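Local coordinates for SPbeta prophage-derived aminoglycoside N(3')-acetyltransferase-like protein YokD (Bacillus subtilis, PDB 2NYG) that probably acts as an N-acetyltransferase that binds coenzyme A, and may contribute to antibiotic resistance, at residues Gln16-Asp21 with Val50-Ala55; Ser76-Trp81 with Arg209-Tyr214; Tyr189-Gln194 with Phe258-Phe263. One frame throughout, in Å; residues are numbered along the deposited sequence.

Interaction 1. Residues Gln16-Asp21 with Val50-Ala55; sequences QSITED and VAVIQA
I18 and T19 on helix 15-25 reach across to V52 and A55, which lie one turn apart on helix 48-60. The helix axes approach to 8.7 Å and cross at -42°, and the close pass falls at A55, whose CA lies only 4.8 Å from that of T19. Alanine suits this place because its single methyl lets the backbones draw near. I18 straddles the groove with two branches. Its CG2, set anti to the backbone N, rests on the CB of A55 at 3.6 Å. The other branch runs out fully extended (chi2 -179°), which carries CD1 to the CG2 of V52 at 3.7 Å. The two branched side chains cross obliquely rather than run alongside each other. T19 meets the same A55 methyl from another direction. With chi1 -72°, OG1 lies beside its own N and donates back to the backbone oxygen of K15 one turn earlier, which lets the hydroxyl pack at 3.5 Å against the CB of A55 with its polar need met. I18 also leans on V242, while V52 reaches I42 of the coenzyme A site. Helix 48-60 joins the neighbouring parallel strands 32-37 and 65-69, so this is a helix pair in which the connecting helix of a beta-alpha-beta unit is covered by helix 15-25 beside the cofactor pocket.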
# COMPACT_ATOMS: atom_id res chain seq x y z
N GLN A 16 -20.66 3.74 6.01
CA GLN A 16 -22.11 3.79 5.85
C GLN A 16 -22.62 4.91 4.96
O GLN A 16 -23.53 4.70 4.17
CB GLN A 16 -22.77 3.92 7.22
CG GLN A 16 -24.29 3.90 7.20
CD GLN A 16 -24.88 4.40 8.51
OE1 GLN A 16 -24.31 4.15 9.58
NE2 GLN A 16 -26.02 5.09 8.43
N SER A 17 -22.05 6.10 5.11
CA SER A 17 -22.50 7.22 4.31
C SER A 17 -22.02 7.05 2.88
O SER A 17 -22.66 7.53 1.95
CB SER A 17 -21.99 8.55 4.88
OG SER A 17 -20.67 8.80 4.47
N ILE A 18 -20.89 6.37 2.71
CA ILE A 18 -20.36 6.13 1.38
C ILE A 18 -21.18 4.99 0.79
O ILE A 18 -21.44 4.97 -0.41
CB ILE A 18 -18.84 5.74 1.41
CG1 ILE A 18 -18.00 6.98 1.69
CG2 ILE A 18 -18.40 5.15 0.09
CD1 ILE A 18 -16.49 6.71 1.71
N THR A 19 -21.58 4.04 1.63
CA THR A 19 -22.39 2.93 1.17
C THR A 19 -23.69 3.50 0.64
O THR A 19 -24.18 3.11 -0.41
CB THR A 19 -22.71 1.94 2.30
OG1 THR A 19 -21.54 1.22 2.65
CG2 THR A 19 -23.73 0.94 1.85
N GLU A 20 -24.25 4.45 1.38
CA GLU A 20 -25.50 5.06 0.98
C GLU A 20 -25.34 5.75 -0.36
O GLU A 20 -26.09 5.48 -1.28
CB GLU A 20 -25.98 6.04 2.07
N ASP A 21 -24.35 6.63 -0.47
CA ASP A 21 -24.11 7.36 -1.72
C ASP A 21 -23.91 6.44 -2.88
O ASP A 21 -24.39 6.69 -3.97
CB ASP A 21 -22.89 8.26 -1.61
CG ASP A 21 -22.98 9.24 -0.47
OD1 ASP A 21 -24.07 9.80 -0.24
OD2 ASP A 21 -21.95 9.47 0.19
N VAL A 50 -9.72 1.76 3.69
CA VAL A 50 -10.40 0.51 4.06
C VAL A 50 -11.90 0.75 4.17
O VAL A 50 -12.69 -0.12 3.83
CB VAL A 50 -9.88 -0.11 5.42
CG1 VAL A 50 -8.42 0.20 5.62
CG2 VAL A 50 -10.71 0.36 6.58
N ALA A 51 -12.30 1.93 4.61
CA ALA A 51 -13.71 2.23 4.73
C ALA A 51 -14.36 2.34 3.35
O ALA A 51 -15.54 2.03 3.19
CB ALA A 51 -13.90 3.53 5.50
N VAL A 52 -13.59 2.77 2.36
CA VAL A 52 -14.15 2.91 1.02
C VAL A 52 -14.24 1.53 0.40
O VAL A 52 -15.20 1.23 -0.29
CB VAL A 52 -13.29 3.86 0.13
CG1 VAL A 52 -13.91 4.01 -1.27
CG2 VAL A 52 -13.19 5.23 0.78
N ILE A 53 -13.25 0.69 0.66
CA ILE A 53 -13.24 -0.65 0.11
C ILE A 53 -14.40 -1.49 0.65
O ILE A 53 -15.01 -2.25 -0.07
CB ILE A 53 -11.94 -1.38 0.46
CG1 ILE A 53 -10.75 -0.66 -0.16
CG2 ILE A 53 -12.02 -2.83 0.01
CD1 ILE A 53 -9.43 -1.19 0.29
N GLN A 54 -14.69 -1.34 1.93
CA GLN A 54 -15.75 -2.10 2.56
C GLN A 54 -17.11 -1.61 2.11
O GLN A 54 -18.06 -2.38 2.02
CB GLN A 54 -15.60 -2.01 4.06
CG GLN A 54 -14.20 -2.40 4.48
CD GLN A 54 -14.00 -2.36 5.96
OE1 GLN A 54 -14.40 -1.42 6.64
NE2 GLN A 54 -13.34 -3.39 6.48
N ALA A 55 -17.20 -0.32 1.81
CA ALA A 55 -18.44 0.26 1.35
C ALA A 55 -18.71 -0.30 -0.04
O ALA A 55 -19.86 -0.54 -0.42
CB ALA A 55 -18.32 1.78 1.31

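Interaction 2. Residues Ser76-Trp81 with Arg209-Tyr214; sequences SDPKEW and RVWKEY
W211 drives the outer edge of its indole against S76 and D77, joining the middle strand of the three-stranded antiparallel sheet to a loop shaped by an Asx turn. W211 lies at the break in strand 208-217. The tight part is the six-membered ring's rim: CH2 stands 3.8 Å from the CA of D77 and the same distance from the backbone oxygen of S76, both close to the ring plane. A large flat side chain suits the job, since CG set anti to the backbone N sends the indole straight across a gap too wide for the backbones to meet. The carboxylate of D77 stands nearly upright to the indole, their planes 84° apart, with OD2 4.0 Å from CZ2. Packing then slackens toward P78, whose CD comes to 4.4 Å from CH2, and toward the exposed side, where the OE2 of E213 remains 5.2 Å from the OD2 of D77. R95 on helix 93-96 packs on W211 and offers D77 a long, weak ion pair that may offset this likeness of charge. The turn itself holds D77 in place: OD1 accepts the backbone N-H of K79 through its anti lone pair, with an N-H...O angle of 164°. Within the same loop, S76 OG, itself bonded to the backbone oxygen of V73, receives the indole N-H of W81 at 3.0 Å from NE1, just 1° out of that ring's plane.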
# COMPACT_ATOMS: atom_id res chain seq x y z
N SER A 76 9.46 -1.24 -16.70
CA SER A 76 9.65 -1.16 -18.14
C SER A 76 11.08 -0.80 -18.52
O SER A 76 11.90 -0.51 -17.65
CB SER A 76 8.68 -0.13 -18.72
OG SER A 76 8.69 1.06 -17.94
N ASP A 77 11.35 -0.81 -19.82
CA ASP A 77 12.67 -0.46 -20.32
C ASP A 77 12.94 1.00 -19.99
O ASP A 77 12.21 1.89 -20.43
CB ASP A 77 12.73 -0.69 -21.82
CG ASP A 77 14.13 -0.68 -22.35
OD1 ASP A 77 14.81 0.36 -22.17
OD2 ASP A 77 14.55 -1.71 -22.93
N PRO A 78 14.01 1.28 -19.24
CA PRO A 78 14.39 2.64 -18.83
C PRO A 78 14.45 3.70 -19.94
O PRO A 78 14.28 4.89 -19.66
CB PRO A 78 15.74 2.43 -18.15
CG PRO A 78 16.31 1.29 -18.93
CD PRO A 78 15.14 0.35 -19.03
N LYS A 79 14.68 3.27 -21.17
CA LYS A 79 14.73 4.19 -22.31
C LYS A 79 13.43 4.98 -22.39
O LYS A 79 13.43 6.22 -22.34
CB LYS A 79 14.96 3.43 -23.60
N GLU A 80 12.32 4.26 -22.52
CA GLU A 80 10.99 4.85 -22.63
C GLU A 80 10.65 5.78 -21.48
O GLU A 80 9.69 6.54 -21.55
CB GLU A 80 9.95 3.75 -22.72
N TRP A 81 11.45 5.71 -20.42
CA TRP A 81 11.22 6.54 -19.24
C TRP A 81 11.39 8.02 -19.53
O TRP A 81 12.11 8.38 -20.46
CB TRP A 81 12.18 6.13 -18.12
CG TRP A 81 11.87 4.81 -17.49
CD1 TRP A 81 10.87 3.95 -17.83
CD2 TRP A 81 12.57 4.20 -16.40
NE1 TRP A 81 10.89 2.85 -17.02
CE2 TRP A 81 11.93 2.97 -16.13
CE3 TRP A 81 13.67 4.58 -15.62
CZ2 TRP A 81 12.35 2.11 -15.11
CZ3 TRP A 81 14.09 3.72 -14.60
CH2 TRP A 81 13.43 2.50 -14.36
N ARG A 209 14.67 -15.29 -12.77
CA ARG A 209 14.43 -13.97 -13.34
C ARG A 209 14.92 -13.93 -14.78
O ARG A 209 16.03 -14.37 -15.06
CB ARG A 209 15.14 -12.90 -12.53
CG ARG A 209 14.96 -11.51 -13.09
CD ARG A 209 15.72 -10.52 -12.24
NE ARG A 209 15.61 -9.15 -12.75
CZ ARG A 209 16.15 -8.71 -13.88
NH1 ARG A 209 16.86 -9.52 -14.65
NH2 ARG A 209 15.99 -7.45 -14.24
N VAL A 210 14.11 -13.37 -15.67
CA VAL A 210 14.44 -13.32 -17.09
C VAL A 210 13.87 -12.10 -17.81
O VAL A 210 12.68 -12.09 -18.13
CB VAL A 210 13.89 -14.57 -17.82
CG1 VAL A 210 14.00 -14.40 -19.31
CG2 VAL A 210 14.63 -15.82 -17.38
N TRP A 211 14.70 -11.09 -18.08
CA TRP A 211 14.23 -9.89 -18.78
C TRP A 211 13.66 -10.29 -20.14
O TRP A 211 14.38 -10.77 -21.00
CB TRP A 211 15.37 -8.88 -18.98
CG TRP A 211 14.92 -7.65 -19.73
CD1 TRP A 211 14.75 -7.54 -21.07
CD2 TRP A 211 14.51 -6.39 -19.16
NE1 TRP A 211 14.26 -6.30 -21.39
CE2 TRP A 211 14.10 -5.57 -20.24
CE3 TRP A 211 14.44 -5.88 -17.85
CZ2 TRP A 211 13.62 -4.26 -20.05
CZ3 TRP A 211 13.97 -4.57 -17.67
CH2 TRP A 211 13.57 -3.78 -18.76
N LYS A 212 12.36 -10.08 -20.31
CA LYS A 212 11.68 -10.46 -21.54
C LYS A 212 11.14 -9.30 -22.35
O LYS A 212 10.74 -8.27 -21.81
CB LYS A 212 10.53 -11.41 -21.22
CG LYS A 212 9.83 -11.92 -22.44
CD LYS A 212 8.70 -12.84 -22.08
CE LYS A 212 7.88 -13.21 -23.32
NZ LYS A 212 6.68 -14.06 -23.00
N GLU A 213 11.13 -9.47 -23.67
CA GLU A 213 10.62 -8.44 -24.57
C GLU A 213 9.33 -8.92 -25.22
O GLU A 213 9.22 -10.07 -25.64
CB GLU A 213 11.64 -8.11 -25.65
CG GLU A 213 12.79 -7.28 -25.15
CD GLU A 213 13.67 -6.81 -26.29
OE1 GLU A 213 13.59 -7.41 -27.39
OE2 GLU A 213 14.43 -5.84 -26.08
N TYR A 214 8.36 -8.03 -25.28
CA TYR A 214 7.07 -8.35 -25.86
C TYR A 214 6.58 -7.16 -26.68
O TYR A 214 7.09 -6.03 -26.54
CB TYR A 214 6.07 -8.71 -24.75
CG TYR A 214 5.84 -7.61 -23.74
CD1 TYR A 214 4.60 -6.97 -23.65
CD2 TYR A 214 6.86 -7.20 -22.88
CE1 TYR A 214 4.38 -5.95 -22.74
CE2 TYR A 214 6.65 -6.18 -21.96
CZ TYR A 214 5.41 -5.56 -21.90
OH TYR A 214 5.18 -4.54 -21.00

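Interaction 3. Residues Tyr189-Gln194 with Phe258-Phe263; sequences YRIPYQ and FAEKWF
I191 sits against the side of helix 252-268 between E260 and F263, and its CG2 methyl does most of the touching. That methyl lies 3.8 Å from the backbone oxygen of E260 and equally far from the CB of F263. The second branch adds CD1 at 4.0 Å from the same CB. This is possible because CG1 stands between the backbone N and the carbonyl carbon (chi1 64°), leaving both branches directed at the helix. A beta-branched residue suits the place, for it covers the step between one turn and the next with two short arms. F263 meets it with its CB, and its ring leads away from the loop. Beside this apolar patch E260 extends from the helix, CG anti to its N (chi1 167°), and its OE2 stands beside both the CB of R190, at 3.3 Å, and the backbone oxygen of R190. Both oxygens are acceptors, and no proton is shared between them in the model.

Outward from these atoms, R190 packs on V256 of the same helix and takes its extended chain away from E260. Its NE forms a salt bridge with E157, and its guanidinium lies in a cation-pi contact with Y165, while its NH1 stays 5.5 Å from the OE1 of E260. R220 packs on both I191 and F263. The cohesion between the segments is mainly van der Waals packing, centred on I191. The R190 carbonyl does not attract E260's carboxylate, and the guanidinium could give at most long-range, unbonded electrostatic relief.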
# COMPACT_ATOMS: atom_id res chain seq x y z
N TYR A 189 -7.65 -1.97 -29.72
CA TYR A 189 -7.25 -3.24 -30.34
C TYR A 189 -8.32 -3.71 -31.34
O TYR A 189 -8.24 -4.82 -31.89
CB TYR A 189 -7.05 -4.32 -29.28
CG TYR A 189 -5.95 -4.07 -28.26
CD1 TYR A 189 -6.17 -3.22 -27.17
CD2 TYR A 189 -4.72 -4.73 -28.34
CE1 TYR A 189 -5.20 -3.03 -26.19
CE2 TYR A 189 -3.74 -4.55 -27.36
CZ TYR A 189 -3.99 -3.70 -26.29
OH TYR A 189 -3.06 -3.53 -25.29
N ARG A 190 -9.33 -2.87 -31.57
CA ARG A 190 -10.42 -3.19 -32.48
C ARG A 190 -10.55 -2.17 -33.61
O ARG A 190 -11.59 -2.09 -34.26
CB ARG A 190 -11.72 -3.28 -31.68
CG ARG A 190 -11.63 -4.28 -30.53
CD ARG A 190 -12.84 -4.33 -29.62
NE ARG A 190 -12.80 -5.54 -28.80
CZ ARG A 190 -13.69 -5.86 -27.86
NH1 ARG A 190 -14.71 -5.07 -27.59
NH2 ARG A 190 -13.55 -7.00 -27.20
N ILE A 191 -9.48 -1.39 -33.84
CA ILE A 191 -9.48 -0.36 -34.88
C ILE A 191 -8.34 -0.51 -35.89
O ILE A 191 -7.33 -1.15 -35.61
CB ILE A 191 -9.42 1.05 -34.27
CG1 ILE A 191 -8.10 1.25 -33.51
CG2 ILE A 191 -10.62 1.27 -33.38
CD1 ILE A 191 -7.72 2.71 -33.32
N PRO A 192 -8.50 0.08 -37.09
CA PRO A 192 -7.51 0.04 -38.18
C PRO A 192 -6.12 0.56 -37.82
O PRO A 192 -5.10 -0.02 -38.21
CB PRO A 192 -8.17 0.86 -39.28
CG PRO A 192 -9.62 0.61 -39.04
CD PRO A 192 -9.73 0.74 -37.55
N TYR A 193 -6.09 1.65 -37.08
CA TYR A 193 -4.84 2.24 -36.67
C TYR A 193 -4.16 1.39 -35.60
O TYR A 193 -4.82 0.89 -34.70
CB TYR A 193 -5.09 3.63 -36.14
CG TYR A 193 -3.87 4.24 -35.52
CD1 TYR A 193 -2.76 4.53 -36.29
CD2 TYR A 193 -3.81 4.48 -34.15
CE1 TYR A 193 -1.60 5.05 -35.72
CE2 TYR A 193 -2.67 5.00 -33.57
CZ TYR A 193 -1.56 5.28 -34.36
OH TYR A 193 -0.40 5.77 -33.79
N GLN A 194 -2.85 1.24 -35.71
CA GLN A 194 -2.07 0.47 -34.74
C GLN A 194 -0.58 0.69 -34.81
O GLN A 194 0.06 0.22 -35.73
CB GLN A 194 -2.30 -1.03 -34.91
CG GLN A 194 -3.45 -1.58 -34.13
CD GLN A 194 -3.45 -3.09 -34.09
OE1 GLN A 194 -4.28 -3.69 -33.42
NE2 GLN A 194 -2.52 -3.72 -34.81
N PHE A 258 -18.46 2.47 -28.15
CA PHE A 258 -18.46 3.86 -28.60
C PHE A 258 -17.04 4.34 -28.88
O PHE A 258 -16.81 5.07 -29.83
CB PHE A 258 -19.09 4.76 -27.55
CG PHE A 258 -19.23 6.18 -27.98
CD1 PHE A 258 -20.34 6.60 -28.70
CD2 PHE A 258 -18.23 7.11 -27.69
CE1 PHE A 258 -20.46 7.93 -29.13
CE2 PHE A 258 -18.33 8.44 -28.11
CZ PHE A 258 -19.45 8.85 -28.83
N ALA A 259 -16.11 3.93 -28.03
CA ALA A 259 -14.71 4.30 -28.17
C ALA A 259 -14.18 3.82 -29.52
O ALA A 259 -13.45 4.53 -30.22
CB ALA A 259 -13.91 3.69 -27.05
N GLU A 260 -14.54 2.60 -29.88
CA GLU A 260 -14.12 2.03 -31.14
C GLU A 260 -14.59 2.93 -32.27
O GLU A 260 -13.78 3.39 -33.07
CB GLU A 260 -14.71 0.61 -31.28
CG GLU A 260 -14.61 0.01 -32.67
CD GLU A 260 -14.94 -1.46 -32.68
OE1 GLU A 260 -15.84 -1.87 -31.92
OE2 GLU A 260 -14.31 -2.22 -33.44
N LYS A 261 -15.89 3.20 -32.33
CA LYS A 261 -16.44 4.03 -33.38
C LYS A 261 -15.85 5.43 -33.45
O LYS A 261 -15.47 5.89 -34.53
CB LYS A 261 -17.96 4.08 -33.24
CG LYS A 261 -18.57 2.73 -33.50
CD LYS A 261 -20.06 2.70 -33.36
CE LYS A 261 -20.58 1.35 -33.80
NZ LYS A 261 -22.06 1.31 -33.87
N TRP A 262 -15.76 6.11 -32.32
CA TRP A 262 -15.16 7.44 -32.28
C TRP A 262 -13.77 7.34 -32.92
O TRP A 262 -13.41 8.15 -33.76
CB TRP A 262 -15.05 7.93 -30.84
CG TRP A 262 -14.62 9.36 -30.71
CD1 TRP A 262 -15.42 10.43 -30.50
CD2 TRP A 262 -13.28 9.86 -30.76
NE1 TRP A 262 -14.67 11.58 -30.40
CE2 TRP A 262 -13.35 11.26 -30.56
CE3 TRP A 262 -12.03 9.26 -30.96
CZ2 TRP A 262 -12.21 12.07 -30.55
CZ3 TRP A 262 -10.90 10.06 -30.94
CH2 TRP A 262 -11.00 11.45 -30.74
N PHE A 263 -12.99 6.34 -32.52
CA PHE A 263 -11.65 6.14 -33.07
C PHE A 263 -11.69 5.84 -34.57
O PHE A 263 -10.97 6.47 -35.35
CB PHE A 263 -10.93 4.97 -32.37
CG PHE A 263 -10.38 5.30 -31.01
CD1 PHE A 263 -9.62 6.44 -30.81
CD2 PHE A 263 -10.59 4.44 -29.94
CE1 PHE A 263 -9.08 6.72 -29.57
CE2 PHE A 263 -10.05 4.71 -28.69
CZ PHE A 263 -9.29 5.86 -28.50

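In the fold
Interaction 1 closes before the others open and lies across the chain's centre from both, its centre 39 Å from that of interaction 2 and 36 Å from that of interaction 3. It belongs to the helices beside the mixed seven-stranded sheet and the coenzyme A pocket. Interactions 2 and 3 alternate along the chain, in the order 76-81, 189-194, 209-214, 258-263, and their nearest atoms are about 8 Å apart. The three-stranded antiparallel sheet connects them: 189-194 leads into strand 196-201, which pairs with strand 208-217. That small sheet is thus tied to the loop 76-81 by one contact, and its entry to helix 252-268 by the other.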